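Local coordinates for importin subunit beta-1 (Saccharomyces cerevisiae, PDB 5OWU), which carries proteins into the nucleus as the importin beta subunit, associating with importin alpha, which recognises the classical nuclear localization signal in cargo, at residues Q376-D381 with E387-A392; D324-L329 with L367-E372; L625-G630 with I663-N668; G632-L637 with R675-A680. All blocks are in the same frame, centred on the assembly; numbering follows the deposited sequence.

Contact 1 of 4, residues Q376-D381 with E387-A392; sequences QNITAD and EAAVMA
The peptide unit joining Asn-377 to Ile-378 is the flat group of this contact, and the methyl of Ala-389 sits on one of its faces. Ala-389 CB stands almost straight above the amide nitrogen, 3.6 Å from Ile-378 N, and also lies 3.8 Å from Asn-377 C. So close an approach is possible because alanine presents a single small methyl; the CA atoms of Ile-378 and Ala-389 are 5.2 Å apart. Beside this face the CB of Asn-377 and the CB of Ile-378 flank the same methyl, the latter 3.9 Å from Ala-389 CB. The carboxamide of Asn-377 is gripped at both ends: OD1 is bonded to Asn-385 ND2 and ND2 to Phe-373 O, which fixes the rotation of the group. Ile-378 swings CG1 anti to its backbone N (chi1 -167°), and its CD1 reaches a looser contact with Val-390 CG1 at 4.4 Å. From Asn-377 the chain makes a type I turn, closed by Ala-380 N to Asn-377 O at 3.1 Å, and Arg-386 takes hold of Ala-380 O. The contact thus closes the bend between helices 367-377 and 383-395, the helical pair of HEAT 9. Ile-378 and Val-390 both pack on Leu-419, and Val-390 and Glu-387 extend the interface to helix 425-442.

Contact 2 of 4, residues D324-L329 with L367-E372; sequences DVVPNL and LEPVLE
Val-326 meets Pro-369 and Val-370 through one methyl, CG1, which is turned anti to its own backbone N (chi1 171°), a torsion that points this methyl at helix 367-377. Val-370 has nearly the same torsion (chi1 173°), but there it is the other branch, CG2, beside the backbone N, that faces the partner. CG1 of Val-326 therefore bridges two neighbours: it is 4.0 Å from Pro-369 CG and 4.1 Å from Val-370 CG2. It also approaches the proline at CB, so that the CB-CG side of the ring does the touching, and the two side chains cross at about a right angle. The contact is wholly apolar and small, one branch of a valine resting on the pyrrolidine ring and on the methyl next to it. Each helix bears a proline here, in different settings. Pro-369 lies in the first turn of helix 367-377, where a missing N-H costs no helical bond. Pro-327 lies inside helix 317-332, which is kinked there; Leu-329 N still bonds to Val-325 O at 3.2 Å. This packing joins HEAT 8 to HEAT 9. Helix 347-362 packs alongside, with Leu-355 against Val-370 and Phe-358 against Val-325, while Ile-366, just ahead of helix 367-377, touches Val-326, and helix 402-418 borders the Leu-367 and Leu-371 side.

Contact 3 of 4, residues L625-G630 with I663-N668; sequences LAASLG and IADISN
Two alanines of helix 615-629, Ala-626 and Ala-627, each receive one side chain of helix 655-669. The CB of Ala-626 touches the CG2 methyl of Ile-666 at 3.9 Å. The rotamer of Ile-666 decides which branch arrives: with chi1 at 61°, CG1 stands between the backbone N and the carbonyl carbon, and the longer arm leads off from helix 615-629, leaving the short CG2 to meet the alanine. One residue along, Ala-627 CB lies 3.8 Å from Asp-665 OD1 and 4.1 Å from Asp-665 CG, so a methyl packs against the end of a carboxylate. Asp-665 keeps CG on the backbone-N side (chi1 -87°), from where its carboxylate reaches both Ala-627 and Arg-585; OD2 forms a salt bridge with the arginine, probably favouring a charged Asp-665, and OD1 is hydrogen-bonded as well. With so little bulk on the alanine side, the helices come close, the CA atoms of Ala-627 and Asp-665 being 5.5 Å apart. Ser-667, turned the other way, folds its hydroxyl back on its own helix; OG donates to Ala-664 O at 2.9 Å from a position tilted 33° from the carbonyl plane. Ala-626 O, already bonded within its helix to Gly-630 N (2.9 Å), also takes a weak bond from Ser-669 OG, just beyond 663-668. Gly-630 leaves the helix with positive phi. The contact joins HEAT 14 to HEAT 15; Phe-633 packs on Ala-626, Phe-674 on Ile-666, and helix 698-713 lies against Ile-663, Ala-664 and Ser-667.

Contact 4 of 4, residues G632-L637 with R675-A680; sequences GFEKYL and RRYSDA
Glu-634 opens the contact with a salt bridge to Arg-676, OE1 lying 3.6 Å from NH1. OE1 comes to the edge of the guanidinium, near its plane; both carboxylate oxygens lean toward the one nitrogen, Glu-634 OE2 being 4.0 Å from Arg-676 NH1, and with the planes 81° apart the two groups do not lie flat side by side. Asp-673 lies close to the same glutamate and forms a long, weak ion pair with the arginine, so the guanidinium probably offsets two negative charges. Next, Lys-635 faces elsewhere: its CG sits over the centre of the Tyr-636 ring, and its NZ and the hydroxyl of Tyr-636 both reach Asp-596. Leu-637, the first residue of helix 637-649, makes the apolar half of the contact. Its CD1 lies 3.4 Å from Tyr-677 OH and 3.6 Å from Tyr-677 CZ, meeting the phenol end obliquely. Its other methyl, CD2, lies at the edge of the Phe-633 ring, in the ring plane. On the far segment Arg-676 arches over its neighbour: chi1 of 72° places its CG over the centre of the Tyr-677 ring, 3.5 Å above the plane, and a bend at chi3 brings NH1 back to a weak bond with Tyr-677 OH (3.4 Å, 162°). Arginine and tyrosine thus brace one another while facing the partner. The contact lies at the surface, linking the loop that leads into helix 637-649, and the first residue of that helix, to the start of helix 675-689 in HEAT 16, with Leu-670, in the loop between helices 655-669 and 675-689, touching both Glu-634 and Tyr-677.

The four contacts form two pairs in the HEAT-repeat solenoid. Contacts 1 and 2 share helix 367-377, with centres about 13 Å apart, and touch where Ala-392 O lies 3.8 Å from Val-370 CG1; one closes HEAT 9 internally, the other ties it to HEAT 8. Contacts 3 and 4 are about 10 Å apart between centres and interleave along the chain, joining HEAT 14, 15 and 16 in succession; Ala-626 CA meets Phe-633 CD1 at 3.5 Å. The pairs are remote: contacts 2 and 4, on opposite sides of the chain's centre, have centres about 64 Å apart. Such repeat-to-repeat packing builds the superhelical curve of importin beta.

Contact 1 of 4, residues Q376-D381 with E387-A392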
loop_
_atom_site.group_PDB
_atom_site.type_symbol
_atom_site.label_atom_id
_atom_site.label_comp_id
_atom_site.label_asym_id
_atom_site.label_seq_id
_atom_site.Cartn_x
_atom_site.Cartn_y
_atom_site.Cartn_z
ATOM N N GLN A 376 -14.539 -33.581 -8.893
ATOM C CA GLN A 376 -15.234 -33.693 -10.169
ATOM C C GLN A 376 -14.345 -33.298 -11.343
ATOM O O GLN A 376 -14.548 -33.793 -12.457
ATOM C CB GLN A 376 -16.497 -32.827 -10.161
ATOM C CG GLN A 376 -17.689 -33.470 -10.845
ATOM C CD GLN A 376 -18.222 -34.664 -10.073
ATOM O OE1 GLN A 376 -18.714 -34.526 -8.948
ATOM N NE2 GLN A 376 -18.113 -35.849 -10.666
ATOM N N ASN A 377 -13.355 -32.423 -11.130
ATOM C CA ASN A 377 -12.680 -31.790 -12.257
ATOM C C ASN A 377 -11.188 -32.072 -12.385
ATOM O O ASN A 377 -10.622 -31.795 -13.448
ATOM C CB ASN A 377 -12.903 -30.271 -12.203
ATOM C CG ASN A 377 -14.336 -29.898 -12.512
ATOM O OD1 ASN A 377 -14.748 -29.901 -13.669
ATOM N ND2 ASN A 377 -15.111 -29.602 -11.476
ATOM N N ILE A 378 -10.532 -32.637 -11.373
ATOM C CA ILE A 378 -9.081 -32.745 -11.456
ATOM C C ILE A 378 -8.643 -33.752 -12.521
ATOM O O ILE A 378 -7.503 -33.676 -12.999
ATOM C CB ILE A 378 -8.512 -33.077 -10.064
ATOM C CG1 ILE A 378 -7.001 -32.888 -10.043
ATOM C CG2 ILE A 378 -8.889 -34.488 -9.641
ATOM C CD1 ILE A 378 -6.474 -32.585 -8.677
ATOM N N THR A 379 -9.527 -34.671 -12.931
ATOM C CA THR A 379 -9.247 -35.631 -13.997
ATOM C C THR A 379 -10.098 -35.389 -15.241
ATOM O O THR A 379 -10.171 -36.262 -16.110
ATOM C CB THR A 379 -9.455 -37.067 -13.511
ATOM O OG1 THR A 379 -10.789 -37.219 -13.015
ATOM C CG2 THR A 379 -8.454 -37.424 -12.424
ATOM N N ALA A 380 -10.735 -34.226 -15.349
ATOM C CA ALA A 380 -11.568 -33.928 -16.505
ATOM C C ALA A 380 -10.734 -33.873 -17.783
ATOM O O ALA A 380 -9.513 -33.705 -17.758
ATOM C CB ALA A 380 -12.294 -32.594 -16.324
ATOM N N ASP A 381 -11.427 -33.994 -18.918
ATOM C CA ASP A 381 -10.764 -33.973 -20.218
ATOM C C ASP A 381 -10.400 -32.564 -20.663
ATOM O O ASP A 381 -9.444 -32.392 -21.430
ATOM C CB ASP A 381 -11.660 -34.622 -21.276
ATOM C CG ASP A 381 -11.796 -36.116 -21.088
ATOM O OD1 ASP A 381 -10.783 -36.764 -20.751
ATOM O OD2 ASP A 381 -12.913 -36.639 -21.276
ATOM N N GLU A 387 -7.324 -27.160 -14.579
ATOM C CA GLU A 387 -6.716 -25.948 -14.037
ATOM C C GLU A 387 -7.597 -25.351 -12.949
ATOM O O GLU A 387 -7.112 -24.979 -11.873
ATOM C CB GLU A 387 -6.471 -24.932 -15.156
ATOM C CG GLU A 387 -5.557 -23.768 -14.758
ATOM C CD GLU A 387 -6.268 -22.676 -13.969
ATOM O OE1 GLU A 387 -7.516 -22.616 -14.014
ATOM O OE2 GLU A 387 -5.573 -21.871 -13.307
ATOM N N ALA A 388 -8.905 -25.268 -13.206
ATOM C CA ALA A 388 -9.832 -24.799 -12.181
ATOM C C ALA A 388 -9.731 -25.646 -10.918
ATOM O O ALA A 388 -9.783 -25.118 -9.802
ATOM C CB ALA A 388 -11.263 -24.813 -12.724
ATOM N N ALA A 389 -9.570 -26.960 -11.070
ATOM C CA ALA A 389 -9.519 -27.839 -9.905
ATOM C C ALA A 389 -8.312 -27.525 -9.028
ATOM O O ALA A 389 -8.448 -27.363 -7.806
ATOM C CB ALA A 389 -9.504 -29.304 -10.353
ATOM N N VAL A 390 -7.113 -27.438 -9.623
ATOM C CA VAL A 390 -5.952 -27.130 -8.778
ATOM C C VAL A 390 -6.021 -25.696 -8.257
ATOM O O VAL A 390 -5.543 -25.407 -7.152
ATOM C CB VAL A 390 -4.606 -27.391 -9.495
ATOM C CG1 VAL A 390 -4.317 -28.866 -9.577
ATOM C CG2 VAL A 390 -4.570 -26.755 -10.887
ATOM N N MET A 391 -6.585 -24.772 -9.033
ATOM C CA MET A 391 -6.776 -23.413 -8.535
ATOM C C MET A 391 -7.635 -23.411 -7.275
ATOM O O MET A 391 -7.314 -22.736 -6.288
ATOM C CB MET A 391 -7.412 -22.535 -9.619
ATOM C CG MET A 391 -7.639 -21.081 -9.187
ATOM S SD MET A 391 -6.099 -20.218 -8.763
ATOM C CE MET A 391 -6.775 -18.810 -7.896
ATOM N N ALA A 392 -8.740 -24.163 -7.292
ATOM C CA ALA A 392 -9.626 -24.214 -6.134
ATOM C C ALA A 392 -8.930 -24.867 -4.942
ATOM O O ALA A 392 -8.975 -24.351 -3.807
ATOM C CB ALA A 392 -10.911 -24.965 -6.504
#

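Contact 2 of 4, residues D324-L329 with L367-E372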
loop_
_atom_site.group_PDB
_atom_site.type_symbol
_atom_site.label_atom_id
_atom_site.label_comp_id
_atom_site.label_asym_id
_atom_site.label_seq_id
_atom_site.Cartn_x
_atom_site.Cartn_y
_atom_site.Cartn_z
ATOM N N ASP A 324 -24.620 -21.573 -1.234
ATOM C CA ASP A 324 -25.186 -21.021 -2.460
ATOM C C ASP A 324 -24.211 -20.184 -3.284
ATOM O O ASP A 324 -24.351 -20.135 -4.511
ATOM C CB ASP A 324 -26.411 -20.168 -2.113
ATOM C CG ASP A 324 -27.307 -20.835 -1.085
ATOM O OD1 ASP A 324 -27.466 -22.069 -1.159
ATOM O OD2 ASP A 324 -27.832 -20.145 -0.190
ATOM N N VAL A 325 -23.231 -19.533 -2.654
ATOM C CA VAL A 325 -22.311 -18.659 -3.380
ATOM C C VAL A 325 -21.163 -19.458 -3.987
ATOM O O VAL A 325 -20.794 -19.259 -5.151
ATOM C CB VAL A 325 -21.770 -17.554 -2.452
ATOM C CG1 VAL A 325 -20.678 -16.769 -3.146
ATOM C CG2 VAL A 325 -22.887 -16.618 -2.019
ATOM N N VAL A 326 -20.561 -20.354 -3.200
ATOM C CA VAL A 326 -19.278 -20.946 -3.603
ATOM C C VAL A 326 -19.394 -21.764 -4.880
ATOM O O VAL A 326 -18.472 -21.707 -5.714
ATOM C CB VAL A 326 -18.671 -21.728 -2.431
ATOM C CG1 VAL A 326 -17.451 -22.546 -2.874
ATOM C CG2 VAL A 326 -18.272 -20.756 -1.343
ATOM N N PRO A 327 -20.452 -22.548 -5.107
ATOM C CA PRO A 327 -20.541 -23.272 -6.389
ATOM C C PRO A 327 -20.490 -22.359 -7.605
ATOM O O PRO A 327 -19.882 -22.713 -8.629
ATOM C CB PRO A 327 -21.882 -24.007 -6.274
ATOM C CG PRO A 327 -22.076 -24.197 -4.799
ATOM C CD PRO A 327 -21.493 -22.975 -4.153
ATOM N N ASN A 328 -21.089 -21.172 -7.515
ATOM C CA ASN A 328 -21.039 -20.236 -8.635
ATOM C C ASN A 328 -19.628 -19.680 -8.853
ATOM O O ASN A 328 -19.177 -19.551 -10.004
ATOM C CB ASN A 328 -22.050 -19.115 -8.400
ATOM C CG ASN A 328 -23.485 -19.625 -8.371
ATOM O OD1 ASN A 328 -23.792 -20.686 -8.924
ATOM N ND2 ASN A 328 -24.368 -18.876 -7.725
ATOM N N LEU A 329 -18.912 -19.346 -7.772
ATOM C CA LEU A 329 -17.510 -18.937 -7.901
ATOM C C LEU A 329 -16.694 -20.016 -8.602
ATOM O O LEU A 329 -15.991 -19.760 -9.602
ATOM C CB LEU A 329 -16.909 -18.662 -6.519
ATOM C CG LEU A 329 -17.257 -17.402 -5.740
ATOM C CD1 LEU A 329 -16.596 -17.469 -4.364
ATOM C CD2 LEU A 329 -16.802 -16.162 -6.488
ATOM N N LEU A 367 -14.833 -26.320 2.832
ATOM C CA LEU A 367 -14.217 -27.544 2.323
ATOM C C LEU A 367 -15.161 -28.339 1.419
ATOM O O LEU A 367 -14.780 -28.744 0.313
ATOM C CB LEU A 367 -13.749 -28.406 3.500
ATOM C CG LEU A 367 -12.612 -27.863 4.382
ATOM C CD1 LEU A 367 -12.527 -28.619 5.706
ATOM C CD2 LEU A 367 -11.294 -27.957 3.662
ATOM N N GLU A 368 -16.392 -28.586 1.867
ATOM C CA GLU A 368 -17.255 -29.541 1.166
ATOM C C GLU A 368 -17.507 -29.150 -0.285
ATOM O O GLU A 368 -17.246 -29.966 -1.185
ATOM C CB GLU A 368 -18.556 -29.714 1.955
ATOM C CG GLU A 368 -19.474 -30.825 1.435
ATOM C CD GLU A 368 -20.265 -30.422 0.197
ATOM O OE1 GLU A 368 -20.407 -31.259 -0.721
ATOM O OE2 GLU A 368 -20.740 -29.268 0.138
ATOM N N PRO A 369 -18.008 -27.944 -0.590
ATOM C CA PRO A 369 -18.240 -27.614 -2.011
ATOM C C PRO A 369 -16.962 -27.566 -2.841
ATOM O O PRO A 369 -16.956 -27.992 -4.010
ATOM C CB PRO A 369 -18.938 -26.246 -1.941
ATOM C CG PRO A 369 -18.569 -25.682 -0.601
ATOM C CD PRO A 369 -18.444 -26.864 0.310
ATOM N N VAL A 370 -15.863 -27.082 -2.264
ATOM C CA VAL A 370 -14.611 -27.013 -3.018
ATOM C C VAL A 370 -14.081 -28.410 -3.298
ATOM O O VAL A 370 -13.738 -28.738 -4.436
ATOM C CB VAL A 370 -13.573 -26.160 -2.274
ATOM C CG1 VAL A 370 -12.222 -26.242 -2.976
ATOM C CG2 VAL A 370 -14.053 -24.717 -2.194
ATOM N N LEU A 371 -14.000 -29.254 -2.269
ATOM C CA LEU A 371 -13.495 -30.606 -2.475
ATOM C C LEU A 371 -14.358 -31.366 -3.473
ATOM O O LEU A 371 -13.844 -32.157 -4.276
ATOM C CB LEU A 371 -13.425 -31.348 -1.140
ATOM C CG LEU A 371 -12.362 -30.813 -0.179
ATOM C CD1 LEU A 371 -12.507 -31.460 1.189
ATOM C CD2 LEU A 371 -10.949 -31.034 -0.750
ATOM N N GLU A 372 -15.671 -31.130 -3.454
ATOM C CA GLU A 372 -16.528 -31.749 -4.459
ATOM C C GLU A 372 -16.132 -31.297 -5.862
ATOM O O GLU A 372 -15.967 -32.122 -6.774
ATOM C CB GLU A 372 -17.997 -31.421 -4.176
ATOM C CG GLU A 372 -18.974 -32.297 -4.950
ATOM C CD GLU A 372 -20.417 -31.844 -4.818
ATOM O OE1 GLU A 372 -20.748 -31.170 -3.816
ATOM O OE2 GLU A 372 -21.216 -32.160 -5.726
#

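Contact 3 of 4, residues L625-G630 with I663-N668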
loop_
_atom_site.group_PDB
_atom_site.type_symbol
_atom_site.label_atom_id
_atom_site.label_comp_id
_atom_site.label_asym_id
_atom_site.label_seq_id
_atom_site.Cartn_x
_atom_site.Cartn_y
_atom_site.Cartn_z
ATOM N N LEU A 625 30.154 -6.297 1.976
ATOM C CA LEU A 625 31.578 -6.601 2.087
ATOM C C LEU A 625 32.230 -5.821 3.229
ATOM O O LEU A 625 33.016 -6.381 3.999
ATOM C CB LEU A 625 32.284 -6.311 0.761
ATOM C CG LEU A 625 33.745 -6.756 0.670
ATOM C CD1 LEU A 625 33.866 -8.234 0.903
ATOM C CD2 LEU A 625 34.351 -6.397 -0.674
ATOM N N ALA A 626 31.917 -4.532 3.359
ATOM C CA ALA A 626 32.441 -3.747 4.478
ATOM C C ALA A 626 32.029 -4.351 5.816
ATOM O O ALA A 626 32.863 -4.540 6.711
ATOM C CB ALA A 626 31.955 -2.301 4.376
ATOM N N ALA A 627 30.740 -4.663 5.966
ATOM C CA ALA A 627 30.266 -5.277 7.200
ATOM C C ALA A 627 31.033 -6.557 7.508
ATOM O O ALA A 627 31.372 -6.822 8.667
ATOM C CB ALA A 627 28.765 -5.563 7.106
ATOM N N SER A 628 31.338 -7.352 6.483
ATOM C CA SER A 628 31.999 -8.633 6.717
ATOM C C SER A 628 33.492 -8.477 7.001
ATOM O O SER A 628 34.045 -9.216 7.820
ATOM C CB SER A 628 31.778 -9.550 5.515
ATOM O OG SER A 628 30.413 -9.935 5.450
ATOM N N LEU A 629 34.162 -7.532 6.343
ATOM C CA LEU A 629 35.600 -7.369 6.521
ATOM C C LEU A 629 35.958 -6.562 7.758
ATOM O O LEU A 629 37.082 -6.689 8.257
ATOM C CB LEU A 629 36.223 -6.688 5.300
ATOM C CG LEU A 629 36.220 -7.462 3.984
ATOM C CD1 LEU A 629 36.940 -6.650 2.925
ATOM C CD2 LEU A 629 36.870 -8.824 4.140
ATOM N N GLY A 630 35.050 -5.732 8.253
ATOM C CA GLY A 630 35.397 -4.888 9.385
ATOM C C GLY A 630 36.552 -3.978 9.030
ATOM O O GLY A 630 36.565 -3.334 7.974
ATOM N N ILE A 663 27.028 3.840 5.567
ATOM C CA ILE A 663 27.451 4.462 6.822
ATOM C C ILE A 663 26.977 3.627 8.008
ATOM O O ILE A 663 27.736 3.372 8.952
ATOM C CB ILE A 663 26.947 5.915 6.905
ATOM C CG1 ILE A 663 27.492 6.734 5.738
ATOM C CG2 ILE A 663 27.380 6.555 8.233
ATOM C CD1 ILE A 663 26.903 8.129 5.630
ATOM N N ALA A 664 25.720 3.170 7.968
ATOM C CA ALA A 664 25.203 2.326 9.042
ATOM C C ALA A 664 26.062 1.085 9.226
ATOM O O ALA A 664 26.384 0.707 10.359
ATOM C CB ALA A 664 23.755 1.924 8.751
ATOM N N ASP A 665 26.453 0.439 8.127
ATOM C CA ASP A 665 27.259 -0.773 8.240
ATOM C C ASP A 665 28.633 -0.483 8.835
ATOM O O ASP A 665 29.063 -1.168 9.770
ATOM C CB ASP A 665 27.398 -1.447 6.876
ATOM C CG ASP A 665 26.255 -2.386 6.584
ATOM O OD1 ASP A 665 25.888 -3.155 7.498
ATOM O OD2 ASP A 665 25.712 -2.346 5.457
ATOM N N ILE A 666 29.341 0.526 8.320
ATOM C CA ILE A 666 30.711 0.722 8.794
ATOM C C ILE A 666 30.721 1.240 10.227
ATOM O O ILE A 666 31.673 0.986 10.976
ATOM C CB ILE A 666 31.523 1.647 7.863
ATOM C CG1 ILE A 666 30.909 3.042 7.773
ATOM C CG2 ILE A 666 31.660 1.028 6.472
ATOM C CD1 ILE A 666 31.881 4.081 7.269
ATOM N N SER A 667 29.682 1.965 10.644
ATOM C CA SER A 667 29.626 2.380 12.043
ATOM C C SER A 667 29.655 1.174 12.973
ATOM O O SER A 667 30.217 1.251 14.070
ATOM C CB SER A 667 28.380 3.225 12.297
ATOM O OG SER A 667 27.239 2.411 12.496
ATOM N N ASN A 668 29.066 0.055 12.556
ATOM C CA ASN A 668 29.074 -1.165 13.356
ATOM C C ASN A 668 30.324 -2.008 13.117
ATOM O O ASN A 668 30.881 -2.569 14.067
ATOM C CB ASN A 668 27.822 -1.994 13.054
ATOM C CG ASN A 668 26.529 -1.233 13.333
ATOM O OD1 ASN A 668 26.328 -0.703 14.429
ATOM N ND2 ASN A 668 25.649 -1.172 12.337
#

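Contact 4 of 4, residues G632-L637 with R675-A680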
loop_
_atom_site.group_PDB
_atom_site.type_symbol
_atom_site.label_atom_id
_atom_site.label_comp_id
_atom_site.label_asym_id
_atom_site.label_seq_id
_atom_site.Cartn_x
_atom_site.Cartn_y
_atom_site.Cartn_z
ATOM N N GLY A 632 39.286 -4.681 7.921
ATOM C CA GLY A 632 39.872 -5.082 6.656
ATOM C C GLY A 632 39.350 -4.316 5.462
ATOM O O GLY A 632 39.940 -4.419 4.380
ATOM N N PHE A 633 38.266 -3.555 5.624
ATOM C CA PHE A 633 37.737 -2.758 4.525
ATOM C C PHE A 633 38.459 -1.427 4.366
ATOM O O PHE A 633 38.312 -0.774 3.326
ATOM C CB PHE A 633 36.243 -2.503 4.733
ATOM C CG PHE A 633 35.560 -1.926 3.527
ATOM C CD1 PHE A 633 35.112 -2.750 2.510
ATOM C CD2 PHE A 633 35.372 -0.565 3.407
ATOM C CE1 PHE A 633 34.489 -2.221 1.403
ATOM C CE2 PHE A 633 34.753 -0.031 2.300
ATOM C CZ PHE A 633 34.311 -0.857 1.296
ATOM N N GLU A 634 39.240 -1.011 5.361
ATOM C CA GLU A 634 39.808 0.332 5.330
ATOM C C GLU A 634 40.641 0.570 4.077
ATOM O O GLU A 634 40.646 1.686 3.548
ATOM C CB GLU A 634 40.629 0.573 6.594
ATOM C CG GLU A 634 39.755 0.841 7.801
ATOM C CD GLU A 634 40.498 0.728 9.112
ATOM O OE1 GLU A 634 41.734 0.901 9.119
ATOM O OE2 GLU A 634 39.839 0.461 10.138
ATOM N N LYS A 635 41.319 -0.461 3.566
ATOM C CA LYS A 635 42.183 -0.286 2.400
ATOM C C LYS A 635 41.431 0.224 1.176
ATOM O O LYS A 635 42.049 0.830 0.294
ATOM C CB LYS A 635 42.881 -1.605 2.062
ATOM C CG LYS A 635 41.933 -2.759 1.721
ATOM C CD LYS A 635 42.680 -4.087 1.551
ATOM C CE LYS A 635 43.611 -4.083 0.341
ATOM N NZ LYS A 635 44.338 -5.378 0.194
ATOM N N TYR A 636 40.123 -0.005 1.096
ATOM C CA TYR A 636 39.338 0.451 -0.043
ATOM C C TYR A 636 38.725 1.824 0.172
ATOM O O TYR A 636 38.131 2.374 -0.761
ATOM C CB TYR A 636 38.215 -0.546 -0.344
ATOM C CG TYR A 636 38.667 -1.990 -0.376
ATOM C CD1 TYR A 636 39.400 -2.486 -1.448
ATOM C CD2 TYR A 636 38.359 -2.857 0.664
ATOM C CE1 TYR A 636 39.814 -3.812 -1.484
ATOM C CE2 TYR A 636 38.769 -4.186 0.637
ATOM C CZ TYR A 636 39.497 -4.655 -0.441
ATOM O OH TYR A 636 39.911 -5.969 -0.478
ATOM N N LEU A 637 38.854 2.391 1.372
ATOM C CA LEU A 637 38.105 3.596 1.703
ATOM C C LEU A 637 38.536 4.777 0.848
ATOM O O LEU A 637 37.697 5.577 0.423
ATOM C CB LEU A 637 38.265 3.920 3.188
ATOM C CG LEU A 637 37.387 3.129 4.160
ATOM C CD1 LEU A 637 37.736 3.499 5.594
ATOM C CD2 LEU A 637 35.915 3.386 3.895
ATOM N N ARG A 675 35.331 6.211 14.770
ATOM C CA ARG A 675 35.322 7.553 15.351
ATOM C C ARG A 675 36.038 8.560 14.454
ATOM O O ARG A 675 35.545 9.677 14.240
ATOM C CB ARG A 675 35.939 7.496 16.745
ATOM C CG ARG A 675 35.011 6.816 17.754
ATOM C CD ARG A 675 35.706 6.448 19.059
ATOM N NE ARG A 675 36.004 7.620 19.874
ATOM C CZ ARG A 675 36.572 7.572 21.077
ATOM N NH1 ARG A 675 36.905 6.406 21.617
ATOM N NH2 ARG A 675 36.808 8.693 21.746
ATOM N N ARG A 676 37.163 8.157 13.859
ATOM C CA ARG A 676 37.967 9.074 13.055
ATOM C C ARG A 676 37.228 9.587 11.819
ATOM O O ARG A 676 37.669 10.574 11.221
ATOM C CB ARG A 676 39.281 8.395 12.640
ATOM C CG ARG A 676 39.156 7.291 11.585
ATOM C CD ARG A 676 40.531 6.850 11.055
ATOM N NE ARG A 676 41.240 5.973 11.989
ATOM C CZ ARG A 676 41.619 4.718 11.742
ATOM N NH1 ARG A 676 41.386 4.142 10.569
ATOM N NH2 ARG A 676 42.254 4.030 12.683
ATOM N N TYR A 677 36.125 8.950 11.413
ATOM C CA TYR A 677 35.332 9.434 10.289
ATOM C C TYR A 677 34.029 10.106 10.712
ATOM O O TYR A 677 33.402 10.796 9.887
ATOM C CB TYR A 677 35.013 8.276 9.325
ATOM C CG TYR A 677 36.219 7.446 8.942
ATOM C CD1 TYR A 677 37.179 7.941 8.072
ATOM C CD2 TYR A 677 36.397 6.168 9.451
ATOM C CE1 TYR A 677 38.283 7.186 7.716
ATOM C CE2 TYR A 677 37.500 5.405 9.101
ATOM C CZ TYR A 677 38.436 5.921 8.230
ATOM O OH TYR A 677 39.537 5.174 7.877
ATOM N N SER A 678 33.634 9.971 11.983
ATOM C CA SER A 678 32.271 10.327 12.375
ATOM C C SER A 678 31.963 11.790 12.073
ATOM O O SER A 678 30.917 12.108 11.490
ATOM C CB SER A 678 32.060 10.015 13.857
ATOM O OG SER A 678 33.039 10.656 14.654
ATOM N N ASP A 679 32.869 12.698 12.440
ATOM C CA ASP A 679 32.603 14.118 12.227
ATOM C C ASP A 679 32.271 14.384 10.767
ATOM O O ASP A 679 31.238 14.994 10.452
ATOM C CB ASP A 679 33.795 14.968 12.672
ATOM C CG ASP A 679 33.541 16.463 12.496
ATOM O OD1 ASP A 679 32.512 16.966 12.998
ATOM O OD2 ASP A 679 34.358 17.132 11.837
ATOM N N ALA A 680 33.102 13.870 9.853
ATOM C CA ALA A 680 32.832 14.102 8.441
ATOM C C ALA A 680 31.449 13.580 8.086
ATOM O O ALA A 680 30.626 14.307 7.511
ATOM C CB ALA A 680 33.910 13.452 7.572
#